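Local coordinates for protein vinylacetyl-CoA Delta-isomerase (Nitrosopumilus maritimus SCM1, PDB 6VJR) that probably dehydrates 4-hydroxybutyryl-CoA and isomerises vinylacetyl-CoA, using a flavin and a four-iron, four-sulfur cluster, at residues A41-L55 with M86-R100. Residues are numbered along the deposited sequence; the frame is centred on the assembly and turned at random.
With SF4 (iron/sulfur cluster), chain E.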
ATOM      1  N   ALA A  41       7.455 -25.580 -22.877  1.00 13.80           N
ATOM      2  CA  ALA A  41       8.187 -24.787 -21.898  1.00 13.46           C
ATOM      3  C   ALA A  41       9.380 -25.577 -21.386  1.00 14.88           C
ATOM      4  O   ALA A  41      10.478 -25.038 -21.299  1.00 15.72           O
ATOM      5  CB  ALA A  41       7.267 -24.332 -20.791  1.00 14.53           C
ATOM      6  N   VAL A  42       9.170 -26.835 -20.980  1.00 13.79           N
ATOM      7  CA  VAL A  42      10.308 -27.620 -20.539  1.00 14.79           C
ATOM      8  C   VAL A  42      11.319 -27.813 -21.668  1.00 14.74           C
ATOM      9  O   VAL A  42      12.533 -27.765 -21.418  1.00 15.02           O
ATOM     10  CB  VAL A  42       9.876 -28.960 -19.934  1.00 15.43           C
ATOM     11  CG1 VAL A  42      11.081 -29.742 -19.475  1.00 17.45           C
ATOM     12  CG2 VAL A  42       8.888 -28.748 -18.794  1.00 16.28           C
ATOM     13  N   ALA A  43      10.852 -28.016 -22.909  1.00 13.85           N
ATOM     14  CA  ALA A  43      11.791 -28.220 -24.010  1.00 14.23           C
ATOM     15  C   ALA A  43      12.725 -27.016 -24.135  1.00 14.62           C
ATOM     16  O   ALA A  43      13.859 -27.145 -24.537  1.00 16.54           O
ATOM     17  CB  ALA A  43      11.048 -28.452 -25.294  1.00 15.30           C
ATOM     18  N   GLU A  44      12.212 -25.809 -23.885  1.00 16.06           N
ATOM     19  CA  GLU A  44      13.014 -24.591 -23.973  1.00 16.74           C
ATOM     20  C   GLU A  44      14.164 -24.565 -22.953  1.00 15.67           C
ATOM     21  O   GLU A  44      15.194 -23.927 -23.197  1.00 16.58           O
ATOM     22  CB  GLU A  44      12.137 -23.335 -23.907  1.00 17.97           C
ATOM     23  CG  GLU A  44      12.941 -22.064 -23.675  1.00 19.70           C
ATOM     24  CD  GLU A  44      13.899 -21.593 -24.765  1.00 22.04           C
ATOM     25  OE1 GLU A  44      13.968 -22.188 -25.864  1.00 23.86           O
ATOM     26  OE2 GLU A  44      14.644 -20.606 -24.461  1.00 23.14           O
ATOM     27  N   THR A  45      14.051 -25.301 -21.843  1.00 15.55           N
ATOM     28  CA  THR A  45      15.147 -25.382 -20.891  1.00 15.04           C
ATOM     29  C   THR A  45      16.323 -26.155 -21.495  1.00 16.97           C
ATOM     30  O   THR A  45      17.450 -25.900 -21.110  1.00 20.55           O
ATOM     31  CB  THR A  45      14.734 -26.044 -19.582  1.00 16.18           C
ATOM     32  OG1 THR A  45      14.480 -27.445 -19.639  1.00 15.93           O
ATOM     33  CG2 THR A  45      13.549 -25.350 -18.934  1.00 16.95           C
ATOM     34  N   TYR A  46      16.045 -27.108 -22.384  1.00 15.63           N
ATOM     35  CA  TYR A  46      17.103 -27.802 -23.097  1.00 16.04           C
ATOM     36  C   TYR A  46      17.654 -26.910 -24.193  1.00 16.49           C
ATOM     37  O   TYR A  46      18.855 -26.882 -24.391  1.00 18.89           O
ATOM     38  CB  TYR A  46      16.593 -29.141 -23.634  1.00 16.75           C
ATOM     39  CG  TYR A  46      16.281 -30.237 -22.622  1.00 17.48           C
ATOM     40  CD1 TYR A  46      15.041 -30.386 -22.024  1.00 17.03           C
ATOM     41  CD2 TYR A  46      17.263 -31.143 -22.279  1.00 17.94           C
ATOM     42  CE1 TYR A  46      14.791 -31.417 -21.124  1.00 16.80           C
ATOM     43  CE2 TYR A  46      17.023 -32.198 -21.430  1.00 18.93           C
ATOM     44  CZ  TYR A  46      15.782 -32.337 -20.830  1.00 17.93           C
ATOM     45  OH  TYR A  46      15.593 -33.398 -19.996  1.00 19.72           O
ATOM     46  N   ASP A  47      16.775 -26.272 -24.961  1.00 17.84           N
ATOM     47  CA  ASP A  47      17.212 -25.437 -26.077  1.00 20.03           C
ATOM     48  C   ASP A  47      18.086 -24.274 -25.597  1.00 19.27           C
ATOM     49  O   ASP A  47      19.046 -23.894 -26.239  1.00 18.91           O
ATOM     50  CB  ASP A  47      16.023 -25.051 -26.948  1.00 20.22           C
ATOM     51  CG  ASP A  47      15.370 -26.213 -27.704  1.00 21.55           C
ATOM     52  OD1 ASP A  47      16.082 -27.236 -28.020  1.00 23.22           O
ATOM     53  OD2 ASP A  47      14.161 -26.076 -28.036  1.00 25.44           O
ATOM     54  N   LEU A  48      17.726 -23.648 -24.476  1.00 17.98           N
ATOM     55  CA  LEU A  48      18.531 -22.557 -23.957  1.00 17.40           C
ATOM     56  C   LEU A  48      19.953 -23.019 -23.625  1.00 18.36           C
ATOM     57  O   LEU A  48      20.904 -22.299 -23.901  1.00 19.59           O
ATOM     58  CB  LEU A  48      17.845 -21.914 -22.762  1.00 17.27           C
ATOM     59  CG  LEU A  48      18.638 -20.797 -22.086  1.00 17.96           C
ATOM     60  CD1 LEU A  48      18.735 -19.675 -23.102  1.00 18.47           C
ATOM     61  CD2 LEU A  48      18.045 -20.313 -20.786  1.00 18.75           C
ATOM     62  N   ALA A  49      20.099 -24.228 -23.074  1.00 19.12           N
ATOM     63  CA  ALA A  49      21.425 -24.754 -22.770  1.00 20.10           C
ATOM     64  C   ALA A  49      22.276 -24.930 -24.030  1.00 23.21           C
ATOM     65  O   ALA A  49      23.493 -24.834 -23.934  1.00 25.50           O
ATOM     66  CB  ALA A  49      21.288 -26.030 -21.971  1.00 21.48           C
ATOM     67  N   LEU A  50      21.650 -25.186 -25.198  1.00 21.81           N
ATOM     68  CA  LEU A  50      22.373 -25.267 -26.463  1.00 24.74           C
ATOM     69  C   LEU A  50      22.733 -23.883 -26.984  1.00 23.97           C
ATOM     70  O   LEU A  50      23.803 -23.698 -27.544  1.00 29.92           O
ATOM     71  CB  LEU A  50      21.514 -26.022 -27.477  1.00 25.86           C
ATOM     72  CG  LEU A  50      21.391 -27.531 -27.230  1.00 29.05           C
ATOM     73  CD1 LEU A  50      20.464 -28.106 -28.267  1.00 31.27           C
ATOM     74  CD2 LEU A  50      22.747 -28.232 -27.267  1.00 33.14           C
ATOM     75  N   ARG A  51      21.807 -22.924 -26.876  1.00 22.12           N
ATOM     76  CA  ARG A  51      22.038 -21.586 -27.407  1.00 23.08           C
ATOM     77  C   ARG A  51      22.970 -20.750 -26.539  1.00 22.78           C
ATOM     78  O   ARG A  51      23.686 -19.914 -27.063  1.00 25.82           O
ATOM     79  CB  ARG A  51      20.710 -20.851 -27.522  1.00 24.35           C
ATOM     80  CG  ARG A  51      19.882 -21.466 -28.633  1.00 29.35           C
ATOM     81  CD  ARG A  51      18.781 -20.516 -29.082  1.00 30.70           C
ATOM     82  NE  ARG A  51      18.042 -19.905 -27.984  1.00 26.67           N
ATOM     83  CZ  ARG A  51      17.030 -20.431 -27.292  1.00 25.38           C
ATOM     84  NH1 ARG A  51      16.650 -19.789 -26.204  1.00 25.06           N
ATOM     85  NH2 ARG A  51      16.364 -21.526 -27.666  1.00 26.86           N
ATOM     86  N   GLU A  52      22.863 -20.897 -25.210  1.00 23.14           N
ATOM     87  CA  GLU A  52      23.534 -20.036 -24.244  1.00 21.71           C
ATOM     88  C   GLU A  52      24.180 -20.941 -23.204  1.00 20.06           C
ATOM     89  O   GLU A  52      23.736 -20.973 -22.066  1.00 20.84           O
ATOM     90  CB  GLU A  52      22.508 -19.053 -23.654  1.00 22.90           C
ATOM     91  CG  GLU A  52      21.832 -18.214 -24.727  1.00 25.42           C
ATOM     92  CD  GLU A  52      21.054 -16.975 -24.272  1.00 30.28           C
ATOM     93  OE1 GLU A  52      21.421 -16.398 -23.209  1.00 33.33           O
ATOM     94  OE2 GLU A  52      20.069 -16.568 -24.948  1.00 37.22           O
ATOM     95  N   GLU A  53      25.251 -21.649 -23.616  1.00 22.07           N
ATOM     96  CA  GLU A  53      25.862 -22.682 -22.785  1.00 23.25           C
ATOM     97  C   GLU A  53      26.346 -22.153 -21.438  1.00 21.32           C
ATOM     98  O   GLU A  53      26.189 -22.835 -20.425  1.00 24.11           O
ATOM     99  CB  GLU A  53      27.103 -23.329 -23.397  1.00 30.08           C
ATOM    100  CG  GLU A  53      26.809 -24.232 -24.580  1.00 41.66           C
ATOM    101  CD  GLU A  53      28.094 -24.833 -25.116  1.00 50.46           C
ATOM    102  OE1 GLU A  53      29.164 -24.721 -24.462  1.00 52.25           O
ATOM    103  OE2 GLU A  53      28.007 -25.399 -26.227  1.00 63.48           O
ATOM    104  N   ALA A  54      26.976 -20.967 -21.409  1.00 22.22           N
ATOM    105  CA  ALA A  54      27.506 -20.497 -20.135  1.00 22.69           C
ATOM    106  C   ALA A  54      26.375 -20.160 -19.155  1.00 21.01           C
ATOM    107  O   ALA A  54      26.518 -20.365 -17.952  1.00 21.44           O
ATOM    108  CB  ALA A  54      28.438 -19.340 -20.332  1.00 24.29           C
ATOM    109  N   LEU A  55      25.235 -19.684 -19.653  1.00 19.74           N
ATOM    110  CA  LEU A  55      24.139 -19.362 -18.759  1.00 19.17           C
ATOM    111  C   LEU A  55      23.437 -20.611 -18.210  1.00 18.76           C
ATOM    112  O   LEU A  55      23.064 -20.638 -17.029  1.00 20.34           O
ATOM    113  CB  LEU A  55      23.159 -18.496 -19.532  1.00 18.97           C
ATOM    114  CG  LEU A  55      21.917 -18.028 -18.773  1.00 20.58           C
ATOM    115  CD1 LEU A  55      22.323 -17.203 -17.583  1.00 21.26           C
ATOM    116  CD2 LEU A  55      21.019 -17.251 -19.732  1.00 21.71           C
ATOM    117  N   MET A  86      19.505 -17.535 -15.174  1.00 14.13           N
ATOM    118  CA  MET A  86      18.828 -18.496 -16.032  1.00 12.62           C
ATOM    119  C   MET A  86      17.310 -18.417 -15.878  1.00 13.07           C
ATOM    120  O   MET A  86      16.581 -18.438 -16.872  1.00 13.36           O
ATOM    121  CB  MET A  86      19.423 -19.899 -15.810  1.00 14.14           C
ATOM    122  CG  MET A  86      18.712 -20.952 -16.668  1.00 15.04           C
ATOM    123  SD  MET A  86      19.343 -22.608 -16.387  1.00 17.53           S
ATOM    124  CE  MET A  86      18.757 -22.985 -14.740  1.00 18.32           C
ATOM    125  N   GLN A  87      16.852 -18.442 -14.628  1.00 12.55           N
ATOM    126  CA  GLN A  87      15.423 -18.344 -14.315  1.00 12.44           C
ATOM    127  C   GLN A  87      14.763 -17.117 -14.957  1.00 11.64           C
ATOM    128  O   GLN A  87      13.682 -17.225 -15.557  1.00 13.50           O
ATOM    129  CB  GLN A  87      15.227 -18.387 -12.818  1.00 13.49           C
ATOM    130  CG  GLN A  87      15.456 -19.765 -12.213  1.00 14.85           C
ATOM    131  CD  GLN A  87      15.732 -19.744 -10.728  1.00 15.20           C
ATOM    132  OE1 GLN A  87      16.067 -18.702 -10.152  1.00 16.54           O
ATOM    133  NE2 GLN A  87      15.577 -20.903 -10.089  1.00 16.65           N
ATOM    134  N   ARG A  88      15.384 -15.945 -14.803  1.00 11.85           N
ATOM    135  CA  ARG A  88      14.788 -14.726 -15.353  1.00 11.88           C
ATOM    136  C   ARG A  88      14.774 -14.816 -16.887  1.00 12.15           C
ATOM    137  O   ARG A  88      13.814 -14.457 -17.567  1.00 12.80           O
ATOM    138  CB  ARG A  88      15.483 -13.456 -14.862  1.00 12.84           C
ATOM    139  CG  ARG A  88      14.773 -12.200 -15.351  1.00 12.89           C
ATOM    140  CD  ARG A  88      15.365 -10.975 -14.762  1.00 13.15           C
ATOM    141  NE  ARG A  88      14.575  -9.798 -15.159  1.00 14.80           N
ATOM    142  CZ  ARG A  88      14.675  -8.630 -14.581  1.00 13.98           C
ATOM    143  NH1 ARG A  88      15.567  -8.418 -13.625  1.00 14.30           N
ATOM    144  NH2 ARG A  88      13.872  -7.665 -14.910  1.00 13.46           N
ATOM    145  N   LYS A  89      15.868 -15.329 -17.461  1.00 12.68           N
ATOM    146  CA  LYS A  89      15.910 -15.488 -18.908  1.00 13.91           C
ATOM    147  C   LYS A  89      14.804 -16.420 -19.422  1.00 11.93           C
ATOM    148  O   LYS A  89      14.164 -16.128 -20.427  1.00 13.61           O
ATOM    149  CB  LYS A  89      17.298 -15.991 -19.331  1.00 15.25           C
ATOM    150  CG  LYS A  89      17.482 -16.268 -20.781  1.00 19.21           C
ATOM    151  CD  LYS A  89      17.223 -15.072 -21.628  1.00 23.48           C
ATOM    152  CE  LYS A  89      18.194 -14.036 -21.494  1.00 29.43           C
ATOM    153  NZ  LYS A  89      18.338 -13.473 -22.852  1.00 38.77           N
ATOM    154  N   LEU A  90      14.597 -17.573 -18.787  1.00 12.32           N
ATOM    155  CA  LEU A  90      13.557 -18.521 -19.212  1.00 11.90           C
ATOM    156  C   LEU A  90      12.171 -17.907 -19.023  1.00 12.27           C
ATOM    157  O   LEU A  90      11.289 -18.109 -19.860  1.00 14.10           O
ATOM    158  CB  LEU A  90      13.743 -19.845 -18.472  1.00 13.61           C
ATOM    159  CG  LEU A  90      14.942 -20.693 -18.884  1.00 15.00           C
ATOM    160  CD1 LEU A  90      15.200 -21.762 -17.836  1.00 16.32           C
ATOM    161  CD2 LEU A  90      14.610 -21.257 -20.235  1.00 16.77           C
ATOM    162  N   GLY A  91      11.985 -17.147 -17.942  1.00 12.75           N
ATOM    163  CA  GLY A  91      10.737 -16.418 -17.774  1.00 12.72           C
ATOM    164  C   GLY A  91      10.450 -15.458 -18.949  1.00 12.48           C
ATOM    165  O   GLY A  91       9.321 -15.351 -19.454  1.00 13.47           O
ATOM    166  N   GLN A  92      11.464 -14.708 -19.360  1.00 11.98           N
ATOM    167  CA  GLN A  92      11.360 -13.840 -20.526  1.00 12.45           C
ATOM    168  C   GLN A  92      10.997 -14.622 -21.793  1.00 13.04           C
ATOM    169  O   GLN A  92      10.256 -14.128 -22.623  1.00 13.81           O
ATOM    170  CB  GLN A  92      12.652 -13.083 -20.764  1.00 13.15           C
ATOM    171  CG  GLN A  92      12.981 -12.035 -19.720  1.00 14.12           C
ATOM    172  CD  GLN A  92      14.202 -11.222 -20.074  1.00 15.32           C
ATOM    173  OE1 GLN A  92      14.927 -11.505 -21.039  1.00 16.98           O
ATOM    174  NE2 GLN A  92      14.372 -10.155 -19.331  1.00 17.07           N
ATOM    175  N   ASN A  93      11.630 -15.797 -21.993  1.00 13.02           N
ATOM    176  CA  ASN A  93      11.492 -16.566 -23.204  1.00 13.44           C
ATOM    177  C   ASN A  93      10.177 -17.332 -23.314  1.00 13.44           C
ATOM    178  O   ASN A  93       9.742 -17.587 -24.445  1.00 15.16           O
ATOM    179  CB  ASN A  93      12.629 -17.557 -23.340  1.00 14.25           C
ATOM    180  CG  ASN A  93      13.973 -16.928 -23.574  1.00 16.51           C
ATOM    181  OD1 ASN A  93      14.089 -15.717 -23.749  1.00 17.73           O
ATOM    182  ND2 ASN A  93      14.986 -17.782 -23.665  1.00 19.82           N
ATOM    183  N   THR A  94       9.550 -17.645 -22.172  1.00 13.04           N
ATOM    184  CA  THR A  94       8.393 -18.511 -22.169  1.00 12.84           C
ATOM    185  C   THR A  94       7.155 -17.819 -21.623  1.00 12.39           C
ATOM    186  O   THR A  94       6.055 -18.218 -21.992  1.00 14.79           O
ATOM    187  CB  THR A  94       8.630 -19.798 -21.405  1.00 12.92           C
ATOM    188  OG1 THR A  94       8.772 -19.534 -20.021  1.00 15.03           O
ATOM    189  CG2 THR A  94       9.786 -20.628 -21.947  1.00 14.15           C
ATOM    190  N   GLY A  95       7.348 -16.861 -20.730  1.00 13.45           N
ATOM    191  CA  GLY A  95       6.224 -16.204 -20.090  1.00 15.00           C
ATOM    192  C   GLY A  95       5.400 -17.133 -19.221  1.00 16.04           C
ATOM    193  O   GLY A  95       4.239 -16.843 -18.907  1.00 17.67           O
ATOM    194  N   THR A  96       5.979 -18.242 -18.773  1.00 16.85           N
ATOM    195  CA  THR A  96       5.185 -19.186 -18.015  1.00 19.22           C
ATOM    196  C   THR A  96       6.074 -19.889 -17.011  1.00 19.57           C
ATOM    197  O   THR A  96       7.253 -19.565 -16.859  1.00 21.51           O
ATOM    198  CB  THR A  96       4.504 -20.193 -18.950  1.00 19.76           C
ATOM    199  OG1 THR A  96       3.501 -20.874 -18.184  1.00 23.06           O
ATOM    200  CG2 THR A  96       5.512 -21.179 -19.504  1.00 20.12           C
ATOM    201  N   CYS A  97       5.454 -20.861 -16.310  1.00 21.17           N
ATOM    202  CA  CYS A  97       6.224 -21.757 -15.472  1.00 22.49           C
ATOM    203  C   CYS A  97       6.881 -22.854 -16.310  1.00 21.96           C
ATOM    204  O   CYS A  97       6.178 -23.681 -16.875  1.00 24.94           O
ATOM    205  CB  CYS A  97       5.343 -22.357 -14.384  1.00 24.70           C
ATOM    206  SG  CYS A  97       6.236 -23.623 -13.437  1.00 25.80           S
ATOM    207  N   PHE A  98       8.217 -22.909 -16.321  1.00 19.08           N
ATOM    208  CA  PHE A  98       8.963 -23.857 -17.138  1.00 20.78           C
ATOM    209  C   PHE A  98       9.374 -25.068 -16.273  1.00 19.28           C
ATOM    210  O   PHE A  98      10.189 -25.868 -16.682  1.00 21.43           O
ATOM    211  CB  PHE A  98      10.123 -23.154 -17.879  1.00 21.29           C
ATOM    212  CG  PHE A  98      10.869 -22.157 -17.004  1.00 19.97           C
ATOM    213  CD1 PHE A  98      11.844 -22.595 -16.120  1.00 19.93           C
ATOM    214  CD2 PHE A  98      10.471 -20.805 -16.934  1.00 19.80           C
ATOM    215  CE1 PHE A  98      12.522 -21.679 -15.305  1.00 21.11           C
ATOM    216  CE2 PHE A  98      11.138 -19.916 -16.099  1.00 19.70           C
ATOM    217  CZ  PHE A  98      12.164 -20.356 -15.292  1.00 20.86           C
ATOM    218  N   GLN A  99       8.911 -25.104 -15.018  1.00 19.31           N
ATOM    219  CA  GLN A  99       8.728 -26.329 -14.242  1.00 20.14           C
ATOM    220  C   GLN A  99       9.972 -26.928 -13.592  1.00 21.19           C
ATOM    221  O   GLN A  99       9.829 -27.620 -12.586  1.00 26.18           O
ATOM    222  CB  GLN A  99       8.044 -27.376 -15.111  1.00 20.32           C
ATOM    223  CG  GLN A  99       6.644 -26.972 -15.510  1.00 18.12           C
ATOM    224  CD  GLN A  99       6.214 -27.467 -16.869  1.00 17.95           C
ATOM    225  OE1 GLN A  99       6.020 -28.676 -17.079  1.00 19.39           O
ATOM    226  NE2 GLN A  99       6.032 -26.530 -17.803  1.00 17.89           N
ATOM    227  N   ARG A 100      11.166 -26.764 -14.156  1.00 19.56           N
ATOM    228  CA  ARG A 100      12.293 -27.619 -13.763  1.00 19.39           C
ATOM    229  C   ARG A 100      13.046 -27.096 -12.503  1.00 18.81           C
ATOM    230  O   ARG A 100      13.964 -27.764 -11.977  1.00 19.88           O
ATOM    231  CB  ARG A 100      13.168 -27.607 -15.019  1.00 23.21           C
ATOM    232  CG  ARG A 100      13.918 -28.886 -15.318  1.00 23.97           C
ATOM    233  CD  ARG A 100      14.499 -28.966 -16.714  1.00 20.53           C
ATOM    234  NE  ARG A 100      15.588 -29.938 -16.664  1.00 19.96           N
ATOM    235  CZ  ARG A 100      16.415 -30.163 -17.632  1.00 21.64           C
ATOM    236  NH1 ARG A 100      16.357 -29.447 -18.727  1.00 20.36           N
ATOM    237  NH2 ARG A 100      17.342 -31.124 -17.490  1.00 24.19           N
TER
HETATM  238 FE1  SF4 E 601       8.538 -22.251  -9.702  0.30 54.23          FE
HETATM  239 FE2  SF4 E 601       8.755 -20.222 -11.543  1.00 67.50          FE
HETATM  240 FE3  SF4 E 601       7.900 -22.557 -12.306  1.00 37.28          FE
HETATM  241 FE4  SF4 E 601      10.511 -22.214 -11.797  1.00 41.57          FE
HETATM  242  S1  SF4 E 601       9.359 -21.335 -13.504  1.00 32.64           S
HETATM  243  S2  SF4 E 601       9.169 -23.999 -11.067  1.00 38.65           S
HETATM  244  S3  SF4 E 601      10.354 -20.789  -9.958  1.00 50.85           S
HETATM  245  S4  SF4 E 601       6.865 -21.248 -10.759  1.00 58.18           S
HETATM  246  O   HOH W   1      17.476 -17.083 -25.205  1.00 21.87           O
HETATM  247  O   HOH W   2      21.448 -14.001 -22.295  1.00 41.61           O
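The loop that carries Cys97, a ligand of the [4Fe-4S] cluster, runs from the C-terminal end of helix 77-94 back across helix 36-51, where Ala41 CB meets Thr96 CG2. Cys97 SG binds the cluster iron FE3 at 2.3 Å. The Phe98 ring is sandwiched, Leu90 CB over one face and cluster sulfur S1 over the other, 3.3 Å above the plane. Beyond it, extended Arg100 sends NH1 to Thr45 OG1 in a nearly straight hydrogen bond (2.9 Å), nearly in the guanidinium plane, and lays that plane over the Tyr46 ring as a cation-pi stack, centres 4.3 Å apart and planes inclined by 29°. Tyr46 OH is hydrogen-bonded to Asn140 O. Farther along, Leu48 is a knob among Met86, Lys89, Leu90 and Asn93, its CD2 3.6 Å from Leu90 CD2. Beside it Arg51 holds Glu44 end-on in a salt bridge, NH1 to OE2 and NH2 to OE1, while Asn93 ND2 reaches Glu44 OE2 (3.0 Å) nearly along the C-O axis; the bend of Glu44 at chi2 (66°) turns its carboxylate toward both. A glutamine in place of Glu44 would probably leave Arg51 without its counter-charge and weaken the hold on Asn93. One water joins Arg51, Glu52 and Asn93. The axes of segments 41-51 and 86-94 pass 10.5 Å apart at closest, their N-to-C directions 124° apart; helix 5-11 packs against Val42, helix 295-314 against Phe98, and Lys89 makes a cation-pi contact with Phe495 of the second subunit.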